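CD38 molecule (Bos taurus, PDB 3KOU) is a membrane-anchored ectoenzyme of the ADP-ribosyl cyclase family, modelled here as its disulfide-rich extracellular domain. Local coordinates at residues C81-F86 with R101-L106; C162-V167 with E196-L201. One frame throughout, in Å; residues are numbered along the deposited sequence. Where two conformers were deposited one is given.

Interaction 1: C81-F86 with R101-L106; sequences CGQQVF and RRLMTL. With 2NF ([[(2R,3S,4R,5R)-5-(6-aminopurin-9-yl)-3,4-dihydroxyoxolan-2-yl]methoxy-hydroxyphosphoryl] [(2R,3S,4R,5R)-5-(3-carbamoylpyridin-1-ium-1yl)- 3-fluoro-,4- hydroxyoxolan-2-yl]methyl phosphate), chain E.
Val85 meets Leu103 and Thr105 with its two methyl branches while its backbone is hydrogen-bonded to the residue between them, Met104. Val85 CG2 lies 3.6 Å from Leu103 CB, the two side chains crossing at about a right angle, and Val85 CG1 approaches Thr105 CG2 at 4.1 Å. With CG1 anti to the backbone N (chi1 175°), CG2 falls beside that nitrogen and faces back to Leu103. Two backbone bonds make a single beta bridge between Gln84 and Met104: Met104 N donates to Gln83 O at 3.0 Å, nearly straight at 172°, whereas Val85 N reaches Met104 O from above the carbonyl plane. Val85 O receives the CA-H of Thr105 at a CA to O distance of 3.4 Å.

A water closes each end of the bridge. One donates to Gln83 OE1 and to Arg102 O, where the chain leaves helix 91-101 through a Schellman motif. The other donates to Val85 O at 2.8 Å and accepts from Leu106 N, and only weakly approaches 2NF O3D. Phe86 CA lies 3.3 Å from 2NF O3D, with the oxygen near the plane of the Phe86 ring at its edge; Leu106 CB touches 2NF F2D at 3.6 Å.

Outside the pair, Tyr97 of helix 91-101 packs on Val85 and Leu103, Gln84 NE2 is hydrogen-bonded to Phe157 O, and Phe157 meets the Phe86 ring edge-to-face. Asp108 OD2 accepts from Thr105 N. The segments are thus joined by direct backbone bonds in the middle and by water at the ends, once through the Gln83 side chain. Phe86 and Leu106 touch the ligand through carbon, while its hydrogen bonds to Trp87 N, Lys89 N and Ser88 OG lie beyond this pair.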
ATOM      1  N   CYS A  81      -4.551  -0.140 -16.485  1.00 17.49           N
ATOM      2  CA  CYS A  81      -3.602   0.881 -16.932  1.00 16.40           C
ATOM      3  C   CYS A  81      -4.218   2.269 -16.894  1.00 19.84           C
ATOM      4  O   CYS A  81      -5.383   2.443 -17.261  1.00 19.11           O
ATOM      5  CB  CYS A  81      -3.105   0.577 -18.344  1.00 25.68           C
ATOM      6  SG  CYS A  81      -2.345  -1.047 -18.532  1.00 29.21           S
ATOM      7  N   GLY A  82      -3.427   3.244 -16.440  1.00 18.92           N
ATOM      8  CA  GLY A  82      -3.858   4.624 -16.288  1.00 16.31           C
ATOM      9  C   GLY A  82      -4.743   4.933 -15.083  1.00 18.67           C
ATOM     10  O   GLY A  82      -5.217   6.065 -14.926  1.00 21.27           O
ATOM     11  N   GLN A  83      -4.980   3.954 -14.217  1.00 15.55           N
ATOM     12  CA  GLN A  83      -5.847   4.217 -13.061  1.00 14.20           C
ATOM     13  C   GLN A  83      -5.138   4.119 -11.701  1.00 17.57           C
ATOM     14  O   GLN A  83      -5.755   4.287 -10.657  1.00 15.32           O
ATOM     15  CB  GLN A  83      -7.094   3.323 -13.093  1.00 19.46           C
ATOM     16  CG  GLN A  83      -8.034   3.677 -14.260  1.00 28.96           C
ATOM     17  CD  GLN A  83      -9.117   2.640 -14.508  1.00 36.16           C
ATOM     18  OE1 GLN A  83      -9.643   2.031 -13.575  1.00 27.54           O
ATOM     19  NE2 GLN A  83      -9.466   2.447 -15.777  1.00 45.01           N
ATOM     20  N   GLN A  84      -3.837   3.874 -11.709  1.00  9.17           N
ATOM     21  CA  GLN A  84      -3.157   3.583 -10.440  1.00 10.24           C
ATOM     22  C   GLN A  84      -2.621   4.826  -9.707  1.00 11.23           C
ATOM     23  O   GLN A  84      -2.072   5.746 -10.317  1.00 12.87           O
ATOM     24  CB  GLN A  84      -2.029   2.586 -10.701  1.00 13.93           C
ATOM     25  CG  GLN A  84      -1.421   1.935  -9.461  1.00 12.84           C
ATOM     26  CD  GLN A  84      -0.592   0.701  -9.835  1.00 14.05           C
ATOM     27  OE1 GLN A  84      -0.801   0.097 -10.892  1.00 18.08           O
ATOM     28  NE2 GLN A  84       0.323   0.320  -8.971  1.00  9.34           N
ATOM     29  N   VAL A  85      -2.766   4.830  -8.390  1.00  7.18           N
ATOM     30  CA  VAL A  85      -2.352   5.946  -7.545  1.00 12.43           C
ATOM     31  C   VAL A  85      -1.483   5.455  -6.397  1.00 12.42           C
ATOM     32  O   VAL A  85      -1.881   4.555  -5.656  1.00 11.95           O
ATOM     33  CB  VAL A  85      -3.572   6.684  -6.963  1.00 11.51           C
ATOM     34  CG1 VAL A  85      -3.125   7.772  -5.969  1.00  5.86           C
ATOM     35  CG2 VAL A  85      -4.412   7.258  -8.105  1.00 15.40           C
ATOM     36  N   PHE A  86      -0.292   6.037  -6.271  1.00  8.05           N
ATOM     37  CA  PHE A  86       0.584   5.838  -5.125  1.00 10.31           C
ATOM     38  C   PHE A  86       0.415   7.024  -4.167  1.00 11.35           C
ATOM     39  O   PHE A  86      -0.072   8.086  -4.564  1.00  8.21           O
ATOM     40  CB  PHE A  86       2.065   5.752  -5.582  1.00  7.28           C
ATOM     41  CG  PHE A  86       2.358   4.565  -6.460  1.00 11.10           C
ATOM     42  CD1 PHE A  86       2.705   3.338  -5.907  1.00 11.57           C
ATOM     43  CD2 PHE A  86       2.263   4.670  -7.836  1.00 24.14           C
ATOM     44  CE1 PHE A  86       2.961   2.245  -6.719  1.00 10.18           C
ATOM     45  CE2 PHE A  86       2.526   3.575  -8.654  1.00 27.87           C
ATOM     46  CZ  PHE A  86       2.879   2.375  -8.101  1.00 14.55           C
ATOM     47  N   ARG A 101     -11.951  10.561  -8.385  1.00 23.22           N
ATOM     48  CA  ARG A 101     -11.603  10.335  -9.788  1.00 24.98           C
ATOM     49  C   ARG A 101     -11.880   8.898 -10.260  1.00 22.33           C
ATOM     50  O   ARG A 101     -11.641   8.560 -11.414  1.00 29.24           O
ATOM     51  CB  ARG A 101     -10.130  10.678 -10.027  1.00 20.86           C
ATOM     52  CG  ARG A 101      -9.742  12.112  -9.722  1.00 35.85           C
ATOM     53  CD  ARG A 101     -10.168  13.050 -10.840  1.00 54.02           C
ATOM     54  NE  ARG A 101      -9.077  13.931 -11.251  1.00 68.07           N
ATOM     55  CZ  ARG A 101      -8.179  13.617 -12.182  1.00 75.76           C
ATOM     56  NH1 ARG A 101      -8.247  12.443 -12.798  1.00 73.61           N
ATOM     57  NH2 ARG A 101      -7.214  14.474 -12.497  1.00 79.65           N
ATOM     58  N   ARG A 102     -12.366   8.061  -9.352  1.00 17.59           N
ATOM     59  CA  ARG A 102     -12.587   6.644  -9.635  1.00 24.27           C
ATOM     60  C   ARG A 102     -11.257   5.984 -10.040  1.00 22.81           C
ATOM     61  O   ARG A 102     -11.185   5.256 -11.032  1.00 25.51           O
ATOM     62  CB  ARG A 102     -13.651   6.462 -10.729  1.00 28.88           C
ATOM     63  CG  ARG A 102     -14.944   7.238 -10.493  1.00 44.93           C
ATOM     64  CD  ARG A 102     -15.683   6.760  -9.250  1.00 62.36           C
ATOM     65  NE  ARG A 102     -16.541   5.606  -9.517  1.00 77.24           N
ATOM     66  CZ  ARG A 102     -17.855   5.677  -9.713  1.00 84.51           C
ATOM     67  NH1 ARG A 102     -18.471   6.851  -9.670  1.00 87.50           N
ATOM     68  NH2 ARG A 102     -18.557   4.576  -9.949  1.00 84.04           N
ATOM     69  N   LEU A 103     -10.216   6.281  -9.260  1.00 19.15           N
ATOM     70  CA  LEU A 103      -8.890   5.678  -9.401  1.00 18.69           C
ATOM     71  C   LEU A 103      -8.672   4.659  -8.283  1.00 17.86           C
ATOM     72  O   LEU A 103      -9.515   4.511  -7.385  1.00 18.69           O
ATOM     73  CB  LEU A 103      -7.807   6.769  -9.327  1.00 14.20           C
ATOM     74  CG  LEU A 103      -7.956   7.890 -10.371  1.00 22.89           C
ATOM     75  CD1 LEU A 103      -6.971   9.032 -10.132  1.00 17.62           C
ATOM     76  CD2 LEU A 103      -7.829   7.367 -11.786  1.00 15.83           C
ATOM     77  N   MET A 104      -7.535   3.971  -8.313  1.00 12.37           N
ATOM     78  CA  MET A 104      -7.228   2.973  -7.283  1.00 11.64           C
ATOM     79  C   MET A 104      -5.851   3.092  -6.631  1.00 16.44           C
ATOM     80  O   MET A 104      -4.833   3.017  -7.315  1.00 12.03           O
ATOM     81  CB  MET A 104      -7.356   1.561  -7.864  1.00 14.49           C
ATOM     82  CG  MET A 104      -8.703   1.321  -8.556  1.00 29.75           C
ATOM     83  SD  MET A 104      -8.824  -0.331  -9.273  1.00 34.42           S
ATOM     84  CE  MET A 104      -8.781  -1.245  -7.756  1.00 19.33           C
ATOM     85  N   THR A 105      -5.854   3.222  -5.306  1.00 13.77           N
ATOM     86  CA  THR A 105      -4.668   3.047  -4.457  1.00 10.29           C
ATOM     87  C   THR A 105      -4.514   1.571  -4.121  1.00 10.43           C
ATOM     88  O   THR A 105      -5.381   0.757  -4.453  1.00  9.07           O
ATOM     89  CB  THR A 105      -4.839   3.805  -3.138  1.00 10.96           C
ATOM     90  OG1 THR A 105      -5.955   3.247  -2.403  1.00 13.70           O
ATOM     91  CG2 THR A 105      -5.098   5.280  -3.422  1.00 13.98           C
ATOM     92  N   LEU A 106      -3.417   1.227  -3.459  1.00  8.34           N
ATOM     93  CA  LEU A 106      -3.186  -0.145  -3.020  1.00  8.57           C
ATOM     94  C   LEU A 106      -4.373  -0.607  -2.175  1.00 11.06           C
ATOM     95  O   LEU A 106      -4.808  -1.751  -2.278  1.00  9.69           O
ATOM     96  CB  LEU A 106      -1.869  -0.227  -2.226  1.00  9.08           C
ATOM     97  CG  LEU A 106      -1.440  -1.629  -1.795  1.00 10.88           C
ATOM     98  CD1 LEU A 106      -1.256  -2.597  -3.001  1.00  8.90           C
ATOM     99  CD2 LEU A 106      -0.182  -1.563  -0.930  1.00 12.57           C
TER
HETATM  100  C1D 2NF E 503       2.593   1.287  -1.052  1.00 12.31           C
HETATM  101  C2D 2NF E 503       1.463   2.090  -1.670  1.00  9.94           C
HETATM  102  F2D 2NF E 503       1.026   1.752  -2.852  1.00 12.54           F
HETATM  103  C3D 2NF E 503       1.768   3.528  -1.321  1.00 11.30           C
HETATM  104  O3D 2NF E 503       1.816   4.299  -2.446  1.00 12.85           O
HETATM  105  O4D 2NF E 503       3.188   2.146  -0.112  1.00 14.83           O
HETATM  106  C4D 2NF E 503       2.954   3.465  -0.350  1.00  8.92           C
HETATM  107  C5D 2NF E 503       2.845   4.260   0.917  1.00 19.27           C
HETATM  108  O5D 2NF E 503       3.495   3.826   2.101  1.00 16.08           O
HETATM  109  PN  2NF E 503       4.580   4.785   2.644  1.00 14.98           P
HETATM  110  O1N 2NF E 503       5.152   5.324   1.446  1.00 12.60           O
HETATM  111  O2N 2NF E 503       5.404   4.081   3.515  1.00 16.37           O
HETATM  112  O3  2NF E 503       3.756   5.928   3.295  1.00 14.83           O
HETATM  113  PA  2NF E 503       3.698   6.356   4.801  1.00 22.14           P
HETATM  114  O1A 2NF E 503       4.974   6.616   5.233  1.00 24.91           O
HETATM  115  O2A 2NF E 503       3.183   5.181   5.452  1.00 35.72           O
HETATM  116  O5B 2NF E 503       2.819   7.485   4.902  1.00 16.11           O
HETATM  117  O   HOH W   1      -9.992   2.712 -10.920  1.00 36.77           O
HETATM  118  O   HOH W   2      -1.412   3.272  -3.266  1.00  8.20           O

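Interaction 2: C162-V167 with E196-L201; sequences CNTVRV and ELEAWL
The indole of Trp200 turns an edge to strand 164-167, with Val167 O and Arg166 CG near its plane; beyond this pair, the ring meets Phe243 with planes about 50° apart. The carboxylate of Glu198 comes over Thr164, its OE2 3.6 Å from Thr164 CG2. With the threonine OG1 beside the backbone N (chi1 -57°), CG2 is anti to that nitrogen and turned to the acid. Both Glu198 and Glu196 form salt bridges with Arg233, while Arg166 NH1 is hydrogen-bonded to Tyr97 OH; Arg166 NE and Glu198 OE1 are 4.8 Å apart, not in contact.

On the other face, Leu197 CD1 packs on Val167 CG1 at 4.0 Å. Val167 CG1 in turn presses on Ala199 CB at 3.5 Å, a tight fit. Five backbone bonds hold the parallel register of Thr164 with Glu196 through Val167 with Ala199; the shortest, Val165 N to Glu196 O, is 2.7 Å and nearly straight.

The strands, 23° apart, come before and after helix 182-187 in a beta-alpha-beta unit and form the middle of the four-stranded parallel sheet, between strands 85-88 and 231-239. Leu225 of helix 216-227 packs on Leu197, on the apolar face.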
ATOM      1  N   CYS A 162       1.009   0.223 -15.100  1.00 14.06           N
ATOM      2  CA  CYS A 162       1.212   0.453 -16.521  1.00 16.14           C
ATOM      3  C   CYS A 162       0.631   1.767 -17.002  1.00 21.44           C
ATOM      4  O   CYS A 162      -0.325   2.305 -16.418  1.00 16.39           O
ATOM      5  CB  CYS A 162       0.658  -0.711 -17.341  1.00 19.01           C
ATOM      6  SG  CYS A 162      -1.039  -1.122 -16.935  1.00 28.09           S
ATOM      7  N   ASN A 163       1.215   2.259 -18.089  1.00 18.85           N
ATOM      8  CA  ASN A 163       0.906   3.575 -18.640  1.00 16.29           C
ATOM      9  C   ASN A 163       1.088   4.691 -17.616  1.00 13.73           C
ATOM     10  O   ASN A 163       2.093   4.730 -16.913  1.00 16.99           O
ATOM     11  CB  ASN A 163      -0.476   3.578 -19.302  1.00 18.53           C
ATOM     12  CG  ASN A 163      -0.534   2.642 -20.500  1.00 27.36           C
ATOM     13  OD1 ASN A 163       0.502   2.304 -21.074  1.00 25.33           O
ATOM     14  ND2 ASN A 163      -1.732   2.226 -20.881  1.00 26.71           N
ATOM     15  N   THR A 164       0.131   5.594 -17.502  1.00 11.83           N
ATOM     16  CA  THR A 164       0.344   6.715 -16.596  1.00 13.24           C
ATOM     17  C   THR A 164      -0.053   6.351 -15.175  1.00 12.83           C
ATOM     18  O   THR A 164      -1.145   5.837 -14.950  1.00 15.51           O
ATOM     19  CB  THR A 164      -0.489   7.930 -16.987  1.00 23.69           C
ATOM     20  OG1 THR A 164      -0.182   8.310 -18.326  1.00 27.86           O
ATOM     21  CG2 THR A 164      -0.174   9.096 -16.062  1.00 28.54           C
ATOM     22  N   VAL A 165       0.849   6.580 -14.221  0.52 12.76           N
ATOM     23  CA  VAL A 165       0.536   6.410 -12.802  0.52 11.50           C
ATOM     24  C   VAL A 165       0.682   7.756 -12.105  0.52 12.87           C
ATOM     25  O   VAL A 165       1.415   8.627 -12.581  0.52 12.99           O
ATOM     26  CB  VAL A 165       1.463   5.375 -12.113  0.52  9.56           C
ATOM     27  CG1 VAL A 165       1.265   3.989 -12.720  0.52 18.18           C
ATOM     28  CG2 VAL A 165       2.929   5.799 -12.218  0.52  8.81           C
ATOM     29  N   ARG A 166      -0.024   7.933 -10.992  1.00 11.53           N
ATOM     30  CA  ARG A 166       0.049   9.186 -10.225  1.00 11.01           C
ATOM     31  C   ARG A 166       0.548   8.932  -8.808  1.00 11.47           C
ATOM     32  O   ARG A 166       0.324   7.838  -8.257  1.00 13.01           O
ATOM     33  CB  ARG A 166      -1.312   9.908 -10.173  1.00 15.44           C
ATOM     34  CG  ARG A 166      -1.873  10.333 -11.520  1.00 33.64           C
ATOM     35  CD  ARG A 166      -3.021   9.436 -11.930  1.00 40.70           C
ATOM     36  NE  ARG A 166      -3.417   9.636 -13.323  1.00 50.05           N
ATOM     37  CZ  ARG A 166      -4.348  10.497 -13.716  1.00 63.28           C
ATOM     38  NH1 ARG A 166      -4.984  11.243 -12.824  1.00 67.34           N
ATOM     39  NH2 ARG A 166      -4.645  10.616 -15.003  1.00 72.00           N
ATOM     40  N   VAL A 167       1.253   9.911  -8.229  1.00 11.67           N
ATOM     41  CA  VAL A 167       1.607   9.869  -6.806  1.00 10.41           C
ATOM     42  C   VAL A 167       1.240  11.168  -6.071  1.00 13.77           C
ATOM     43  O   VAL A 167       1.483  12.274  -6.578  1.00 12.48           O
ATOM     44  CB  VAL A 167       3.088   9.489  -6.555  1.00 14.10           C
ATOM     45  CG1 VAL A 167       4.013  10.579  -7.051  1.00 12.63           C
ATOM     46  CG2 VAL A 167       3.313   9.241  -5.072  1.00 15.55           C
ATOM     47  N   GLU A 196       4.699   6.175 -17.087  1.00 16.28           N
ATOM     48  CA  GLU A 196       4.956   7.589 -16.837  1.00 16.04           C
ATOM     49  C   GLU A 196       4.379   7.917 -15.479  1.00 18.21           C
ATOM     50  O   GLU A 196       3.264   7.500 -15.159  1.00 21.65           O
ATOM     51  CB  GLU A 196       4.321   8.465 -17.919  1.00 17.36           C
ATOM     52  CG  GLU A 196       4.679   8.048 -19.348  1.00 25.80           C
ATOM     53  CD  GLU A 196       4.166   9.028 -20.402  1.00 29.64           C
ATOM     54  OE1 GLU A 196       3.652  10.097 -20.024  1.00 29.43           O
ATOM     55  OE2 GLU A 196       4.271   8.718 -21.606  1.00 35.34           O
ATOM     56  N   LEU A 197       5.139   8.641 -14.668  1.00 19.05           N
ATOM     57  CA  LEU A 197       4.683   8.980 -13.327  1.00 14.01           C
ATOM     58  C   LEU A 197       4.424  10.470 -13.177  1.00 10.51           C
ATOM     59  O   LEU A 197       5.265  11.311 -13.540  1.00 14.48           O
ATOM     60  CB  LEU A 197       5.699   8.517 -12.291  1.00  8.75           C
ATOM     61  CG  LEU A 197       5.389   8.941 -10.846  1.00 17.30           C
ATOM     62  CD1 LEU A 197       4.167   8.208 -10.329  1.00 25.96           C
ATOM     63  CD2 LEU A 197       6.570   8.679  -9.934  1.00 29.99           C
ATOM     64  N   GLU A 198       3.252  10.801 -12.652  1.00 11.76           N
ATOM     65  CA  GLU A 198       2.928  12.188 -12.362  1.00 14.02           C
ATOM     66  C   GLU A 198       2.867  12.361 -10.860  1.00 15.03           C
ATOM     67  O   GLU A 198       2.128  11.648 -10.199  1.00 16.13           O
ATOM     68  CB  GLU A 198       1.570  12.550 -12.964  1.00 15.35           C
ATOM     69  CG  GLU A 198       1.554  12.537 -14.474  1.00 21.55           C
ATOM     70  CD  GLU A 198       0.187  12.903 -15.010  1.00 36.80           C
ATOM     71  OE1 GLU A 198      -0.638  13.400 -14.214  1.00 40.85           O
ATOM     72  OE2 GLU A 198      -0.056  12.692 -16.214  1.00 34.83           O
ATOM     73  N   ALA A 199       3.642  13.300 -10.326  1.00 14.22           N
ATOM     74  CA  ALA A 199       3.632  13.582  -8.886  1.00 11.65           C
ATOM     75  C   ALA A 199       2.926  14.898  -8.605  1.00 16.45           C
ATOM     76  O   ALA A 199       3.093  15.856  -9.352  1.00 14.80           O
ATOM     77  CB  ALA A 199       5.064  13.622  -8.336  1.00 12.18           C
ATOM     78  N   TRP A 200       2.136  14.923  -7.529  1.00 12.15           N
ATOM     79  CA  TRP A 200       1.446  16.119  -7.058  1.00 14.85           C
ATOM     80  C   TRP A 200       1.904  16.393  -5.624  1.00 10.62           C
ATOM     81  O   TRP A 200       1.741  15.545  -4.725  1.00 11.74           O
ATOM     82  CB  TRP A 200      -0.082  15.907  -7.112  1.00 17.07           C
ATOM     83  CG  TRP A 200      -0.594  15.662  -8.495  1.00 16.53           C
ATOM     84  CD1 TRP A 200      -0.705  14.450  -9.127  1.00 16.29           C
ATOM     85  CD2 TRP A 200      -1.057  16.643  -9.424  1.00 13.91           C
ATOM     86  NE1 TRP A 200      -1.196  14.625 -10.398  1.00 23.83           N
ATOM     87  CE2 TRP A 200      -1.419  15.962 -10.606  1.00 23.13           C
ATOM     88  CE3 TRP A 200      -1.175  18.036  -9.387  1.00 17.23           C
ATOM     89  CZ2 TRP A 200      -1.908  16.621 -11.726  1.00 23.33           C
ATOM     90  CZ3 TRP A 200      -1.659  18.689 -10.504  1.00 23.87           C
ATOM     91  CH2 TRP A 200      -2.023  17.981 -11.658  1.00 22.37           C
ATOM     92  N   LEU A 201       2.540  17.540  -5.399  1.00 11.97           N
ATOM     93  CA  LEU A 201       2.977  17.888  -4.046  1.00  9.89           C
ATOM     94  C   LEU A 201       2.005  18.909  -3.458  1.00 12.38           C
ATOM     95  O   LEU A 201       1.935  20.056  -3.916  1.00 16.09           O
ATOM     96  CB  LEU A 201       4.394  18.458  -4.047  1.00 14.94           C
ATOM     97  CG  LEU A 201       5.569  17.463  -4.051  1.00 18.58           C
ATOM     98  CD1 LEU A 201       5.580  16.676  -5.337  1.00 18.99           C
ATOM     99  CD2 LEU A 201       6.877  18.210  -3.877  1.00 19.78           C
TER

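Interaction 1 closes before interaction 2 opens along the chain, and their centres lie about 9 Å apart on the same side of the molecule's centre. Strand 85-88, to which interaction 1 attaches the loop after helix 91-101, is the edge neighbour of strand 164-170 in the parallel sheet; interaction 2 continues that sheet to strand 196-203. A disulfide, Cys81 SG to Cys162 SG at 2.1 Å, ties the beginnings of the two neighbouring segments. Farther on, Phe86 N to Arg166 O, at 2.8 Å, is a probable hydrogen bond. The sheet thereby carries Phe86 to the bound ligand, with Val167 packed against it.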